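Local coordinates for xyloglucan-specific endo-beta-1,4-glucanase BoGH5A (Bacteroides ovatus, PDB 3ZMR), which hydrolyses internal beta-1,4-glucosidic linkages in the backbone of xyloglucan with retention of anomeric configuration, releasing xyloglucan oligosaccharides, at residues V158-I163 with D169-P174; G283-F288 with A318-P323; Q243-F248 with R293-R298; G357-G362 with R416-E421; S43-S48 with I87-S92. All blocks are in the same frame, centred on the assembly; numbering follows the deposited sequence.

Contact 1. Residues V158-I163 with D169-P174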
# COMPACT_ATOMS: atom_id res chain seq x y z
N VAL A 158 17.45 22.56 -1.62
CA VAL A 158 18.69 22.04 -2.17
C VAL A 158 18.75 20.51 -2.08
O VAL A 158 19.36 19.84 -2.94
CB VAL A 158 19.97 22.68 -1.57
CG1 VAL A 158 20.02 24.17 -1.92
CG2 VAL A 158 20.06 22.46 -0.08
N LEU A 159 18.14 19.92 -1.04
CA LEU A 159 18.10 18.45 -0.96
C LEU A 159 17.32 17.87 -2.15
O LEU A 159 17.77 16.97 -2.83
CB LEU A 159 17.43 17.99 0.35
CG LEU A 159 17.18 16.48 0.46
CD1 LEU A 159 18.51 15.73 0.34
CD2 LEU A 159 16.44 16.16 1.76
N PHE A 160 16.12 18.41 -2.38
CA PHE A 160 15.29 17.89 -3.48
C PHE A 160 15.92 18.13 -4.83
O PHE A 160 15.82 17.27 -5.70
CB PHE A 160 13.86 18.44 -3.41
CG PHE A 160 13.11 17.96 -2.19
CD1 PHE A 160 12.93 16.58 -1.97
CD2 PHE A 160 12.59 18.86 -1.25
CE1 PHE A 160 12.23 16.13 -0.86
CE2 PHE A 160 11.90 18.40 -0.14
CZ PHE A 160 11.71 17.04 0.05
N GLU A 161 16.57 19.28 -5.00
CA GLU A 161 17.31 19.55 -6.23
C GLU A 161 18.47 18.56 -6.44
O GLU A 161 18.72 18.11 -7.55
CB GLU A 161 17.82 20.99 -6.27
CG GLU A 161 16.68 21.98 -6.45
CD GLU A 161 17.11 23.42 -6.42
OE1 GLU A 161 18.19 23.73 -5.86
OE2 GLU A 161 16.32 24.24 -6.95
N GLY A 162 19.13 18.20 -5.35
CA GLY A 162 20.23 17.23 -5.43
C GLY A 162 19.75 15.85 -5.80
O GLY A 162 20.37 15.12 -6.58
N ILE A 163 18.61 15.45 -5.21
CA ILE A 163 17.97 14.17 -5.54
C ILE A 163 17.66 14.09 -7.03
O ILE A 163 18.00 13.10 -7.72
CB ILE A 163 16.73 13.92 -4.65
CG1 ILE A 163 17.16 13.64 -3.20
CG2 ILE A 163 15.84 12.79 -5.19
CD1 ILE A 163 16.00 13.75 -2.22
N ASP A 169 13.75 10.31 -9.95
CA ASP A 169 12.55 11.02 -10.37
C ASP A 169 11.38 11.00 -9.38
O ASP A 169 10.37 11.66 -9.62
CB ASP A 169 12.11 10.54 -11.74
CG ASP A 169 13.11 10.98 -12.83
OD1 ASP A 169 13.58 12.17 -12.85
OD2 ASP A 169 13.44 10.14 -13.65
N VAL A 170 11.52 10.24 -8.29
CA VAL A 170 10.47 10.09 -7.27
C VAL A 170 11.07 10.23 -5.88
O VAL A 170 12.15 9.70 -5.62
CB VAL A 170 9.82 8.68 -7.30
CG1 VAL A 170 8.67 8.56 -6.29
CG2 VAL A 170 9.35 8.31 -8.67
N VAL A 171 10.36 10.90 -4.99
CA VAL A 171 10.72 10.89 -3.57
C VAL A 171 9.49 10.44 -2.77
O VAL A 171 8.36 10.89 -3.02
CB VAL A 171 11.25 12.25 -3.07
CG1 VAL A 171 10.25 13.39 -3.19
CG2 VAL A 171 11.77 12.15 -1.64
N ARG A 172 9.70 9.47 -1.88
CA ARG A 172 8.71 9.11 -0.87
C ARG A 172 9.07 9.82 0.42
O ARG A 172 10.22 9.79 0.87
CB ARG A 172 8.70 7.59 -0.67
CG ARG A 172 7.73 7.08 0.40
CD ARG A 172 7.61 5.58 0.32
NE ARG A 172 6.75 4.93 1.29
CZ ARG A 172 7.17 4.38 2.44
NH1 ARG A 172 8.42 4.50 2.85
NH2 ARG A 172 6.33 3.68 3.19
N ILE A 173 8.07 10.53 0.96
CA ILE A 173 8.16 11.32 2.18
C ILE A 173 7.24 10.67 3.21
O ILE A 173 6.03 10.93 3.22
CB ILE A 173 7.78 12.79 1.95
CG1 ILE A 173 8.62 13.40 0.83
CG2 ILE A 173 7.92 13.60 3.24
CD1 ILE A 173 8.31 14.86 0.51
N PRO A 174 7.78 9.78 4.07
CA PRO A 174 6.98 9.29 5.19
C PRO A 174 6.56 10.46 6.09
O PRO A 174 7.36 11.40 6.31
CB PRO A 174 7.98 8.37 5.92
CG PRO A 174 8.92 7.92 4.89
CD PRO A 174 9.10 9.12 4.02
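Phe160 reaches from the helix to Val171 and Ile173 on the strand, touching them with the far end of its ring. With CG set anti to the carbonyl carbon (chi1 -66°), the ring reaches toward the strand with its CE1-CZ end and crosses both partners at about a right angle. Its CE1 meets the two methyls of Val171 evenly, CG2 at 4.1 Å and CG1 also at 4.1 Å; CG2 lies at the ring edge, near the plane. The next ring atom, CZ, comes obliquely against Ile173 CD1 at 4.1 Å. Helix 157-165 joins strand 125-127 to strand 170-173, so this is the packing inside a parallel beta-alpha-beta crossover of the (beta/alpha)8 barrel, helix outside and strand in the wall. Phe160 also rests on Ala203 and Ala204 of helix 191-206, the next helix round the barrel. Between Val171 and Ile173, Arg172 turns to the opposite side of the strand, where it forms salt bridges with Glu334 and with Glu395, the inferred nucleophile. One turn further along the helix, Ile163 extends the greasy surface more loosely: its CD1 approaches Val171 CG2 at 4.6 Å, while its side chain also touches Val126 and Phe446.

Contact 2. Residues G283-F288 with A318-P323. With EDO (1,2-ethanediol), chain G.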
# COMPACT_ATOMS: atom_id res chain seq x y z
N GLY A 283 -9.34 -3.89 4.38
CA GLY A 283 -10.33 -2.89 4.68
C GLY A 283 -9.77 -1.49 4.90
O GLY A 283 -10.38 -0.50 4.50
N PHE A 284 -8.62 -1.39 5.56
CA PHE A 284 -7.95 -0.08 5.76
C PHE A 284 -7.64 0.57 4.40
O PHE A 284 -7.78 1.78 4.22
CB PHE A 284 -6.65 -0.21 6.57
CG PHE A 284 -6.83 -0.70 8.01
CD1 PHE A 284 -7.99 -0.45 8.74
CD2 PHE A 284 -5.83 -1.42 8.64
CE1 PHE A 284 -8.13 -0.92 10.06
CE2 PHE A 284 -5.93 -1.85 9.95
CZ PHE A 284 -7.08 -1.62 10.66
N ASN A 285 -7.15 -0.24 3.46
CA ASN A 285 -6.88 0.25 2.11
C ASN A 285 -8.14 0.82 1.47
O ASN A 285 -8.12 1.88 0.86
CB ASN A 285 -6.28 -0.82 1.20
CG ASN A 285 -4.87 -1.22 1.57
OD1 ASN A 285 -4.13 -0.47 2.21
ND2 ASN A 285 -4.48 -2.41 1.15
N GLN A 286 -9.25 0.13 1.65
CA GLN A 286 -10.54 0.59 1.14
C GLN A 286 -11.01 1.91 1.80
O GLN A 286 -11.49 2.81 1.11
CB GLN A 286 -11.61 -0.50 1.27
CG GLN A 286 -12.90 -0.08 0.56
CD GLN A 286 -12.76 -0.13 -0.95
OE1 GLN A 286 -12.62 -1.21 -1.52
NE2 GLN A 286 -12.76 1.04 -1.59
N VAL A 287 -10.86 2.01 3.12
CA VAL A 287 -11.17 3.23 3.83
C VAL A 287 -10.40 4.42 3.23
O VAL A 287 -10.94 5.50 3.00
CB VAL A 287 -10.90 3.13 5.34
CG1 VAL A 287 -11.07 4.48 6.03
CG2 VAL A 287 -11.85 2.11 5.97
N PHE A 288 -9.10 4.23 3.05
CA PHE A 288 -8.26 5.27 2.49
C PHE A 288 -8.75 5.70 1.10
O PHE A 288 -8.91 6.87 0.83
CB PHE A 288 -6.82 4.74 2.45
CG PHE A 288 -5.90 5.48 1.49
CD1 PHE A 288 -5.55 6.82 1.66
CD2 PHE A 288 -5.39 4.81 0.38
CE1 PHE A 288 -4.71 7.46 0.75
CE2 PHE A 288 -4.54 5.44 -0.50
CZ PHE A 288 -4.19 6.75 -0.31
N ALA A 318 -0.48 -13.66 -2.03
CA ALA A 318 -1.45 -14.61 -1.45
C ALA A 318 -2.76 -13.96 -0.96
O ALA A 318 -3.81 -14.61 -0.93
CB ALA A 318 -0.80 -15.39 -0.30
N HIS A 319 -2.70 -12.70 -0.53
CA HIS A 319 -3.83 -12.12 0.22
C HIS A 319 -4.29 -10.72 -0.14
O HIS A 319 -5.33 -10.28 0.36
CB HIS A 319 -3.51 -12.13 1.73
CG HIS A 319 -3.09 -13.47 2.25
ND1 HIS A 319 -3.99 -14.49 2.43
CD2 HIS A 319 -1.89 -13.95 2.64
CE1 HIS A 319 -3.35 -15.55 2.91
NE2 HIS A 319 -2.08 -15.23 3.05
N PHE A 320 -3.53 -9.96 -0.91
CA PHE A 320 -3.92 -8.59 -1.23
C PHE A 320 -5.12 -8.63 -2.17
O PHE A 320 -5.11 -9.39 -3.15
CB PHE A 320 -2.76 -7.80 -1.86
CG PHE A 320 -3.19 -6.48 -2.46
CD1 PHE A 320 -3.30 -5.35 -1.65
CD2 PHE A 320 -3.47 -6.36 -3.81
CE1 PHE A 320 -3.68 -4.14 -2.20
CE2 PHE A 320 -3.83 -5.15 -4.36
CZ PHE A 320 -3.98 -4.07 -3.54
N THR A 321 -6.12 -7.81 -1.86
CA THR A 321 -7.26 -7.59 -2.75
C THR A 321 -7.32 -6.12 -3.20
O THR A 321 -7.09 -5.22 -2.43
CB THR A 321 -8.58 -8.02 -2.08
OG1 THR A 321 -8.83 -7.22 -0.92
CG2 THR A 321 -8.54 -9.51 -1.73
N MET A 322 -7.65 -5.90 -4.47
CA MET A 322 -7.76 -4.55 -5.01
C MET A 322 -8.96 -3.85 -4.40
O MET A 322 -10.08 -4.40 -4.40
CB MET A 322 -7.89 -4.55 -6.54
CG MET A 322 -6.58 -4.77 -7.27
SD MET A 322 -5.38 -3.44 -7.09
CE MET A 322 -5.93 -2.17 -8.23
N PRO A 323 -8.76 -2.63 -3.88
CA PRO A 323 -9.94 -1.89 -3.46
C PRO A 323 -10.86 -1.57 -4.64
O PRO A 323 -10.41 -1.42 -5.76
CB PRO A 323 -9.37 -0.59 -2.88
CG PRO A 323 -7.93 -0.88 -2.56
CD PRO A 323 -7.52 -1.88 -3.61
C1 EDO G . 1.27 -15.46 2.64
O1 EDO G . 2.69 -15.47 2.55
C2 EDO G . 0.71 -16.22 3.85
O2 EDO G . -0.19 -17.25 3.44
O HOH W 1 -6.58 -3.93 -0.16
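Gln286 and Pro323 run antiparallel alongside one another, the glutamine chain bent at chi2 (73°) so that its amide lies beside the proline. OE1 sits 3.4 Å from Pro323 CA and 3.6 Å from Pro323 CB, where it also accepts the backbone N-H of Leu324; NE2 binds Asn290. Were this glutamine an alanine, the Leu324 N-H would probably lose its acceptor and Pro323 the amide beside it. One residue earlier, Asn285 CB packs on Pro323 CG at 4.1 Å. These contacts fasten helix 275-293 of the (beta/alpha)8 barrel to the segment leaving helix 313-319, its neighbour round the barrel. Asn285 crosses Phe320 at about a right angle, ND2 standing at the ring edge, 3.9 Å from CE1, with amide and ring planes 56° apart. ND2 is gripped by Gln307 O and by a water at 2.9 Å, which in turn donates to Thr321 O at 2.7 Å. Further along, His319 NE2 hydrogen-bonds O2 of a 1,2-ethanediol, probably from the crystallisation liquor.

Contact 3. Residues Q243-F248 with R293-R298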
# COMPACT_ATOMS: atom_id res chain seq x y z
N GLN A 243 -8.51 15.14 6.22
CA GLN A 243 -7.76 16.37 6.38
C GLN A 243 -6.62 16.52 5.40
O GLN A 243 -6.40 17.58 4.79
CB GLN A 243 -7.19 16.49 7.79
CG GLN A 243 -8.28 16.66 8.84
CD GLN A 243 -7.71 16.52 10.22
OE1 GLN A 243 -7.15 17.48 10.78
NE2 GLN A 243 -7.82 15.33 10.77
N ILE A 244 -5.85 15.45 5.28
CA ILE A 244 -4.68 15.48 4.40
C ILE A 244 -5.12 15.63 2.92
O ILE A 244 -4.60 16.47 2.16
CB ILE A 244 -3.84 14.21 4.56
CG1 ILE A 244 -3.34 14.05 6.01
CG2 ILE A 244 -2.68 14.20 3.56
CD1 ILE A 244 -3.02 12.61 6.35
N ALA A 245 -6.14 14.84 2.54
CA ALA A 245 -6.68 14.92 1.18
C ALA A 245 -7.19 16.30 0.86
O ALA A 245 -6.95 16.83 -0.23
CB ALA A 245 -7.77 13.88 1.00
N LEU A 246 -7.91 16.93 1.80
CA LEU A 246 -8.41 18.29 1.56
C LEU A 246 -7.29 19.30 1.44
O LEU A 246 -7.34 20.20 0.59
CB LEU A 246 -9.42 18.70 2.63
CG LEU A 246 -10.81 18.03 2.54
CD1 LEU A 246 -11.67 18.34 3.75
CD2 LEU A 246 -11.53 18.42 1.26
N ARG A 247 -6.26 19.16 2.26
CA ARG A 247 -5.15 20.13 2.18
C ARG A 247 -4.45 20.05 0.80
O ARG A 247 -4.06 21.08 0.24
CB ARG A 247 -4.13 19.91 3.32
CG ARG A 247 -2.84 20.72 3.17
CD ARG A 247 -3.06 22.21 3.25
NE ARG A 247 -3.29 22.66 4.62
CZ ARG A 247 -2.43 23.39 5.35
NH1 ARG A 247 -1.23 23.71 4.90
NH2 ARG A 247 -2.77 23.76 6.58
N PHE A 248 -4.27 18.82 0.30
CA PHE A 248 -3.50 18.58 -0.90
C PHE A 248 -4.32 18.38 -2.19
O PHE A 248 -3.79 18.01 -3.25
CB PHE A 248 -2.54 17.41 -0.67
CG PHE A 248 -1.40 17.72 0.26
CD1 PHE A 248 -0.29 18.42 -0.21
CD2 PHE A 248 -1.43 17.32 1.58
CE1 PHE A 248 0.73 18.73 0.64
CE2 PHE A 248 -0.40 17.63 2.45
CZ PHE A 248 0.68 18.31 1.98
N ARG A 293 -11.32 9.74 -2.45
CA ARG A 293 -12.26 9.94 -3.58
C ARG A 293 -13.48 10.80 -3.18
O ARG A 293 -13.97 11.58 -3.99
CB ARG A 293 -12.72 8.62 -4.18
CG ARG A 293 -11.60 7.75 -4.78
CD ARG A 293 -10.77 8.42 -5.88
NE ARG A 293 -9.86 7.44 -6.47
CZ ARG A 293 -8.62 7.67 -6.91
NH1 ARG A 293 -8.10 8.89 -6.82
NH2 ARG A 293 -7.90 6.68 -7.39
N ALA A 294 -13.90 10.67 -1.92
CA ALA A 294 -15.05 11.40 -1.41
C ALA A 294 -14.79 12.93 -1.35
O ALA A 294 -15.72 13.73 -1.19
CB ALA A 294 -15.48 10.88 -0.05
N THR A 295 -13.53 13.34 -1.44
CA THR A 295 -13.22 14.78 -1.47
C THR A 295 -13.36 15.42 -2.85
O THR A 295 -13.43 16.64 -2.99
CB THR A 295 -11.84 15.09 -0.86
OG1 THR A 295 -10.79 14.56 -1.66
CG2 THR A 295 -11.74 14.56 0.56
N GLY A 296 -13.35 14.59 -3.87
CA GLY A 296 -13.51 15.05 -5.23
C GLY A 296 -12.39 15.92 -5.74
O GLY A 296 -11.23 15.76 -5.36
N GLY A 297 -12.71 16.86 -6.63
CA GLY A 297 -11.69 17.66 -7.29
C GLY A 297 -10.66 16.78 -7.98
O GLY A 297 -10.97 15.72 -8.54
N ARG A 298 -9.41 17.21 -7.94
CA ARG A 298 -8.33 16.40 -8.54
C ARG A 298 -8.13 15.06 -7.81
O ARG A 298 -7.53 14.13 -8.36
CB ARG A 298 -7.04 17.20 -8.54
CG ARG A 298 -7.04 18.38 -9.52
CD ARG A 298 -5.75 19.13 -9.34
NE ARG A 298 -5.56 20.36 -10.09
CZ ARG A 298 -6.10 21.53 -9.81
NH1 ARG A 298 -7.02 21.68 -8.85
NH2 ARG A 298 -5.70 22.60 -10.53
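Thr295 meets Ala245 and Leu246 where two neighbouring outer helices of the (beta/alpha)8 barrel come together: Ala245 and Leu246 belong to the last turns of helix 227-248, and Thr295 to the type I turn Arg293-Gly296 at the end of helix 275-293. The threonine points at the helix, and each of its side-chain atoms finds a neighbour there. CB touches first, 4.0 Å from Leu246 CD2. From CB the methyl CG2 extends anti to the carbonyl carbon, into the angle between the two helix side chains: it lies 3.9 Å from Leu246 CD2, 4.1 Å from Leu246 CG and 4.1 Å from Ala245 CB. Leucine and threonine cross obliquely, the leucine bringing one branch, CD2, against the threonine. The other fork, OG1, is tucked over its own backbone by chi1 of 67°; it passes Ala245 CB at 4.1 Å, but its polar partners lie elsewhere. OG1 donates to Val292 O, back in the helix, and accepts from Asn299 ND2, so the buried hydroxyl is held from two directions while its methyl serves the apolar side. Thr295 O accepts from Arg249 NH1, just beyond helix 227-248. Gly296 then leaves the helical conformation with positive phi (66°), and its N closes the turn on Arg293 O at 3.1 Å.

Contact 4. Residues G357-G362 with R416-E421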
# COMPACT_ATOMS: atom_id res chain seq x y z
N GLY A 357 26.09 -11.96 -2.05
CA GLY A 357 26.15 -12.16 -3.49
C GLY A 357 27.20 -13.15 -3.95
O GLY A 357 28.03 -13.63 -3.18
N ALA A 358 27.16 -13.43 -5.25
CA ALA A 358 28.01 -14.48 -5.88
C ALA A 358 29.50 -14.26 -5.63
O ALA A 358 30.23 -15.22 -5.38
CB ALA A 358 27.73 -14.56 -7.37
N ALA A 359 29.93 -12.99 -5.64
CA ALA A 359 31.34 -12.64 -5.43
C ALA A 359 31.87 -13.09 -4.06
O ALA A 359 33.08 -13.27 -3.88
CB ALA A 359 31.55 -11.14 -5.60
N PHE A 360 30.96 -13.27 -3.11
CA PHE A 360 31.30 -13.70 -1.74
C PHE A 360 30.75 -15.05 -1.31
O PHE A 360 30.71 -15.35 -0.11
CB PHE A 360 30.88 -12.61 -0.75
CG PHE A 360 31.59 -11.33 -0.99
CD1 PHE A 360 32.94 -11.22 -0.66
CD2 PHE A 360 30.96 -10.28 -1.60
CE1 PHE A 360 33.61 -10.05 -0.92
CE2 PHE A 360 31.62 -9.11 -1.87
CZ PHE A 360 32.96 -9.00 -1.53
N ALA A 361 30.31 -15.86 -2.27
CA ALA A 361 29.89 -17.23 -1.96
C ALA A 361 31.00 -17.92 -1.16
O ALA A 361 32.17 -17.80 -1.50
CB ALA A 361 29.57 -18.00 -3.23
N GLY A 362 30.64 -18.57 -0.05
CA GLY A 362 31.62 -19.29 0.80
C GLY A 362 32.12 -18.42 1.94
O GLY A 362 32.85 -18.87 2.82
N ARG A 416 27.28 -4.21 -0.36
CA ARG A 416 26.12 -3.28 -0.36
C ARG A 416 25.83 -2.84 -1.78
O ARG A 416 24.66 -2.82 -2.23
CB ARG A 416 26.32 -2.02 0.48
CG ARG A 416 26.51 -2.28 1.95
CD ARG A 416 26.69 -0.94 2.65
NE ARG A 416 25.46 -0.14 2.66
CZ ARG A 416 25.20 0.90 1.86
NH1 ARG A 416 26.09 1.35 0.98
NH2 ARG A 416 24.00 1.48 1.95
N ASN A 417 26.85 -2.42 -2.49
CA ASN A 417 26.66 -1.90 -3.85
C ASN A 417 26.27 -2.97 -4.87
O ASN A 417 25.43 -2.74 -5.75
CB ASN A 417 27.86 -1.06 -4.27
CG ASN A 417 27.95 0.21 -3.47
OD1 ASN A 417 26.91 0.77 -3.04
ND2 ASN A 417 29.16 0.67 -3.21
N ASP A 418 26.79 -4.18 -4.71
CA ASP A 418 26.40 -5.33 -5.54
C ASP A 418 24.91 -5.62 -5.31
O ASP A 418 24.14 -5.86 -6.24
CB ASP A 418 27.25 -6.57 -5.20
CG ASP A 418 28.69 -6.46 -5.69
OD1 ASP A 418 29.02 -5.53 -6.49
OD2 ASP A 418 29.47 -7.33 -5.26
N TYR A 419 24.51 -5.61 -4.04
CA TYR A 419 23.14 -5.90 -3.62
C TYR A 419 22.15 -4.84 -4.18
O TYR A 419 21.13 -5.15 -4.77
CB TYR A 419 23.03 -5.94 -2.08
CG TYR A 419 21.62 -6.10 -1.57
CD1 TYR A 419 21.06 -7.35 -1.43
CD2 TYR A 419 20.86 -4.99 -1.24
CE1 TYR A 419 19.77 -7.52 -1.01
CE2 TYR A 419 19.57 -5.15 -0.76
CZ TYR A 419 19.02 -6.41 -0.64
OH TYR A 419 17.70 -6.56 -0.23
N ILE A 420 22.49 -3.59 -3.98
CA ILE A 420 21.72 -2.46 -4.47
C ILE A 420 21.50 -2.54 -5.96
O ILE A 420 20.36 -2.42 -6.46
CB ILE A 420 22.37 -1.10 -4.07
CG1 ILE A 420 22.23 -0.86 -2.56
CG2 ILE A 420 21.73 0.06 -4.84
CD1 ILE A 420 23.09 0.27 -2.02
N GLU A 421 22.58 -2.73 -6.72
CA GLU A 421 22.48 -2.85 -8.16
C GLU A 421 21.58 -4.01 -8.54
O GLU A 421 20.76 -3.88 -9.46
CB GLU A 421 23.87 -3.05 -8.77
CG GLU A 421 23.87 -3.17 -10.28
CD GLU A 421 25.18 -3.67 -10.87
OE1 GLU A 421 26.27 -3.38 -10.29
OE2 GLU A 421 25.12 -4.33 -11.93
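Asp418 directs its carboxylate at Ala359 and Phe360, in a thin surface contact without a hydrogen bond across it. Its CG stands anti to the carbonyl carbon (chi1 -72°), and the carboxylate is turned so that OD1 nearly eclipses CA (chi2 -12°), which sends OD2 outward from the helix. OD2 ends 4.4 Å from Ala359 CB and likewise 4.4 Å from Phe360 CE2, meeting the ring obliquely. The same oxygen has its stronger partner in Lys414, one turn earlier, through a salt bridge. Helix 406-429 is the outer helix between barrel strands 391-396 and 433-436, and residues 357-362 belong to the long connection between strands 331-337 and 391-396; the contact lays this excursion against the flank of the (beta/alpha)8 barrel. Phe360, with CG anti to its own carbonyl carbon (chi1 -62°), carries its ring to Asn411, Lys414 and Ser415 on the helix as well as to Val365. Ala359 CB also touches Lys414. The loop turns back just before the ring, Phe360 N bonding Gly357 O at 3.0 Å, and Gly357 N bonds Gln370 OE1.

Contact 5. Residues S43-S48 with I87-S92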
# COMPACT_ATOMS: atom_id res chain seq x y z
N SER A 43 -22.86 -16.09 -11.54
CA SER A 43 -21.78 -16.66 -10.72
C SER A 43 -21.41 -15.78 -9.54
O SER A 43 -20.90 -16.29 -8.55
CB SER A 43 -20.54 -16.94 -11.58
OG SER A 43 -20.02 -15.75 -12.14
N TRP A 44 -21.71 -14.48 -9.62
CA TRP A 44 -21.37 -13.54 -8.51
C TRP A 44 -22.42 -13.52 -7.38
O TRP A 44 -22.24 -12.89 -6.34
CB TRP A 44 -21.17 -12.10 -9.03
CG TRP A 44 -22.34 -11.53 -9.84
CD1 TRP A 44 -22.45 -11.52 -11.21
CD2 TRP A 44 -23.56 -10.93 -9.34
NE1 TRP A 44 -23.63 -10.94 -11.59
CE2 TRP A 44 -24.34 -10.58 -10.48
CE3 TRP A 44 -24.06 -10.63 -8.06
CZ2 TRP A 44 -25.58 -9.96 -10.38
CZ3 TRP A 44 -25.32 -10.00 -7.96
CH2 TRP A 44 -26.05 -9.66 -9.13
N CYS A 45 -23.52 -14.22 -7.61
CA CYS A 45 -24.59 -14.38 -6.65
C CYS A 45 -24.67 -15.86 -6.26
O CYS A 45 -24.92 -16.73 -7.10
CB CYS A 45 -25.91 -13.90 -7.26
SG CYS A 45 -27.32 -14.02 -6.15
N LYS A 46 -24.42 -16.14 -4.99
CA LYS A 46 -24.38 -17.51 -4.50
C LYS A 46 -25.41 -17.76 -3.40
O LYS A 46 -25.67 -16.91 -2.56
CB LYS A 46 -22.97 -17.88 -4.01
CG LYS A 46 -21.93 -18.07 -5.12
CD LYS A 46 -22.30 -19.20 -6.09
CE LYS A 46 -21.28 -19.34 -7.21
NZ LYS A 46 -21.82 -20.12 -8.36
N SER A 47 -25.97 -18.95 -3.44
CA SER A 47 -26.80 -19.50 -2.36
C SER A 47 -25.95 -20.43 -1.50
O SER A 47 -25.16 -21.23 -2.01
CB SER A 47 -27.99 -20.29 -2.91
OG SER A 47 -28.72 -20.92 -1.88
N SER A 48 -26.14 -20.36 -0.19
CA SER A 48 -25.46 -21.30 0.73
C SER A 48 -25.90 -22.75 0.53
O SER A 48 -25.18 -23.70 0.88
CB SER A 48 -25.75 -20.91 2.19
OG SER A 48 -27.14 -20.86 2.42
N ILE A 87 -36.62 -15.14 -6.99
CA ILE A 87 -36.23 -13.96 -6.23
C ILE A 87 -35.33 -13.06 -7.10
O ILE A 87 -34.43 -13.53 -7.77
CB ILE A 87 -35.45 -14.39 -4.96
CG1 ILE A 87 -36.35 -15.21 -4.03
CG2 ILE A 87 -34.82 -13.18 -4.26
CD1 ILE A 87 -35.60 -15.99 -2.95
N ASN A 88 -35.63 -11.77 -7.11
CA ASN A 88 -34.78 -10.78 -7.78
C ASN A 88 -33.64 -10.36 -6.84
O ASN A 88 -33.87 -10.15 -5.64
CB ASN A 88 -35.57 -9.52 -8.15
CG ASN A 88 -36.59 -9.77 -9.27
OD1 ASN A 88 -36.26 -10.29 -10.34
ND2 ASN A 88 -37.85 -9.39 -9.02
N VAL A 89 -32.44 -10.22 -7.41
CA VAL A 89 -31.27 -9.67 -6.75
C VAL A 89 -30.69 -8.52 -7.57
O VAL A 89 -30.37 -8.69 -8.76
CB VAL A 89 -30.17 -10.74 -6.54
CG1 VAL A 89 -28.93 -10.14 -5.87
CG2 VAL A 89 -30.74 -11.88 -5.71
N LYS A 90 -30.56 -7.37 -6.93
CA LYS A 90 -29.97 -6.18 -7.56
C LYS A 90 -28.80 -5.74 -6.70
O LYS A 90 -28.92 -5.60 -5.49
CB LYS A 90 -30.98 -5.04 -7.66
CG LYS A 90 -30.46 -3.79 -8.37
CD LYS A 90 -31.51 -2.70 -8.44
CE LYS A 90 -32.69 -3.10 -9.30
NZ LYS A 90 -33.72 -2.02 -9.31
N GLN A 91 -27.67 -5.52 -7.36
CA GLN A 91 -26.46 -5.02 -6.70
C GLN A 91 -26.00 -3.71 -7.36
O GLN A 91 -25.78 -3.66 -8.57
CB GLN A 91 -25.35 -6.05 -6.75
CG GLN A 91 -24.13 -5.59 -5.97
CD GLN A 91 -23.00 -6.59 -5.90
OE1 GLN A 91 -22.80 -7.40 -6.82
NE2 GLN A 91 -22.19 -6.50 -4.83
N SER A 92 -25.83 -2.67 -6.55
CA SER A 92 -25.43 -1.36 -7.05
C SER A 92 -23.96 -1.27 -7.40
O SER A 92 -23.16 -2.13 -7.03
CB SER A 92 -25.86 -0.23 -6.12
OG SER A 92 -25.35 -0.42 -4.84
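Trp44 and Cys45 face Val89 and Gln91 across the interior of the BACON domain, a beta sandwich in which strand 45-47 edges one sheet and strand 85-91 runs in the other. The apolar contacts centre on Val89, whose two methyls divide the work: CG1 lies 4.2 Å from Trp44 CZ3, and CG2 lies 4.1 Å from Cys45 SG. The sulfur comes over because SG is anti to the backbone N (chi1 -179°). Ala73 and Val75 of strand 71-78 join this group, Trp44 and Cys45 touching Ala73, Cys45 and Val89 touching Val75. The second kind of contact is between an amide and an aromatic ring. Gln91, extended beyond CG, runs antiparallel to the indole with its amide plane 31° from the ring plane; OE1 stands 3.7 Å from Trp44 CE3 and 3.8 Å from CZ3, approaching obliquely, and Gln91 CB adds a contact of 4.1 Å with CZ3. The third kind is polar and reaches outside the two segments. Arg71 NE donates to Gln91 OE1, while its guanidinium makes a cation-pi interaction with Trp44; Gln91 NE2 donates to the carbonyls of Asp20 and Glu63. A buried amide is thus satisfied at both ends, which probably fixes the rotation of the amide, while the same arginine lies against the indole.

How the contacts relate
From the N terminus, contact 5 comes first, closing a loop of 38 intervening residues that is all strand and turn and joining the two sheets of the BACON sandwich before the catalytic barrel begins. Contact 1 then closes the shortest loop, five residues, in the first beta-alpha-beta crossover of the barrel. Contacts 3 and 2 cross: 283-288 opens before 293-298 closes contact 3, and 318-323 follows. Together they bind three successive outer helices, with nearest atoms about 5 Å apart. Contact 4 comes last, in series, closing a loop of 53 residues, 24 helical and 6 strand, and holding a surface excursion to helix 406-429; its centre is about 55 Å from that of contact 5.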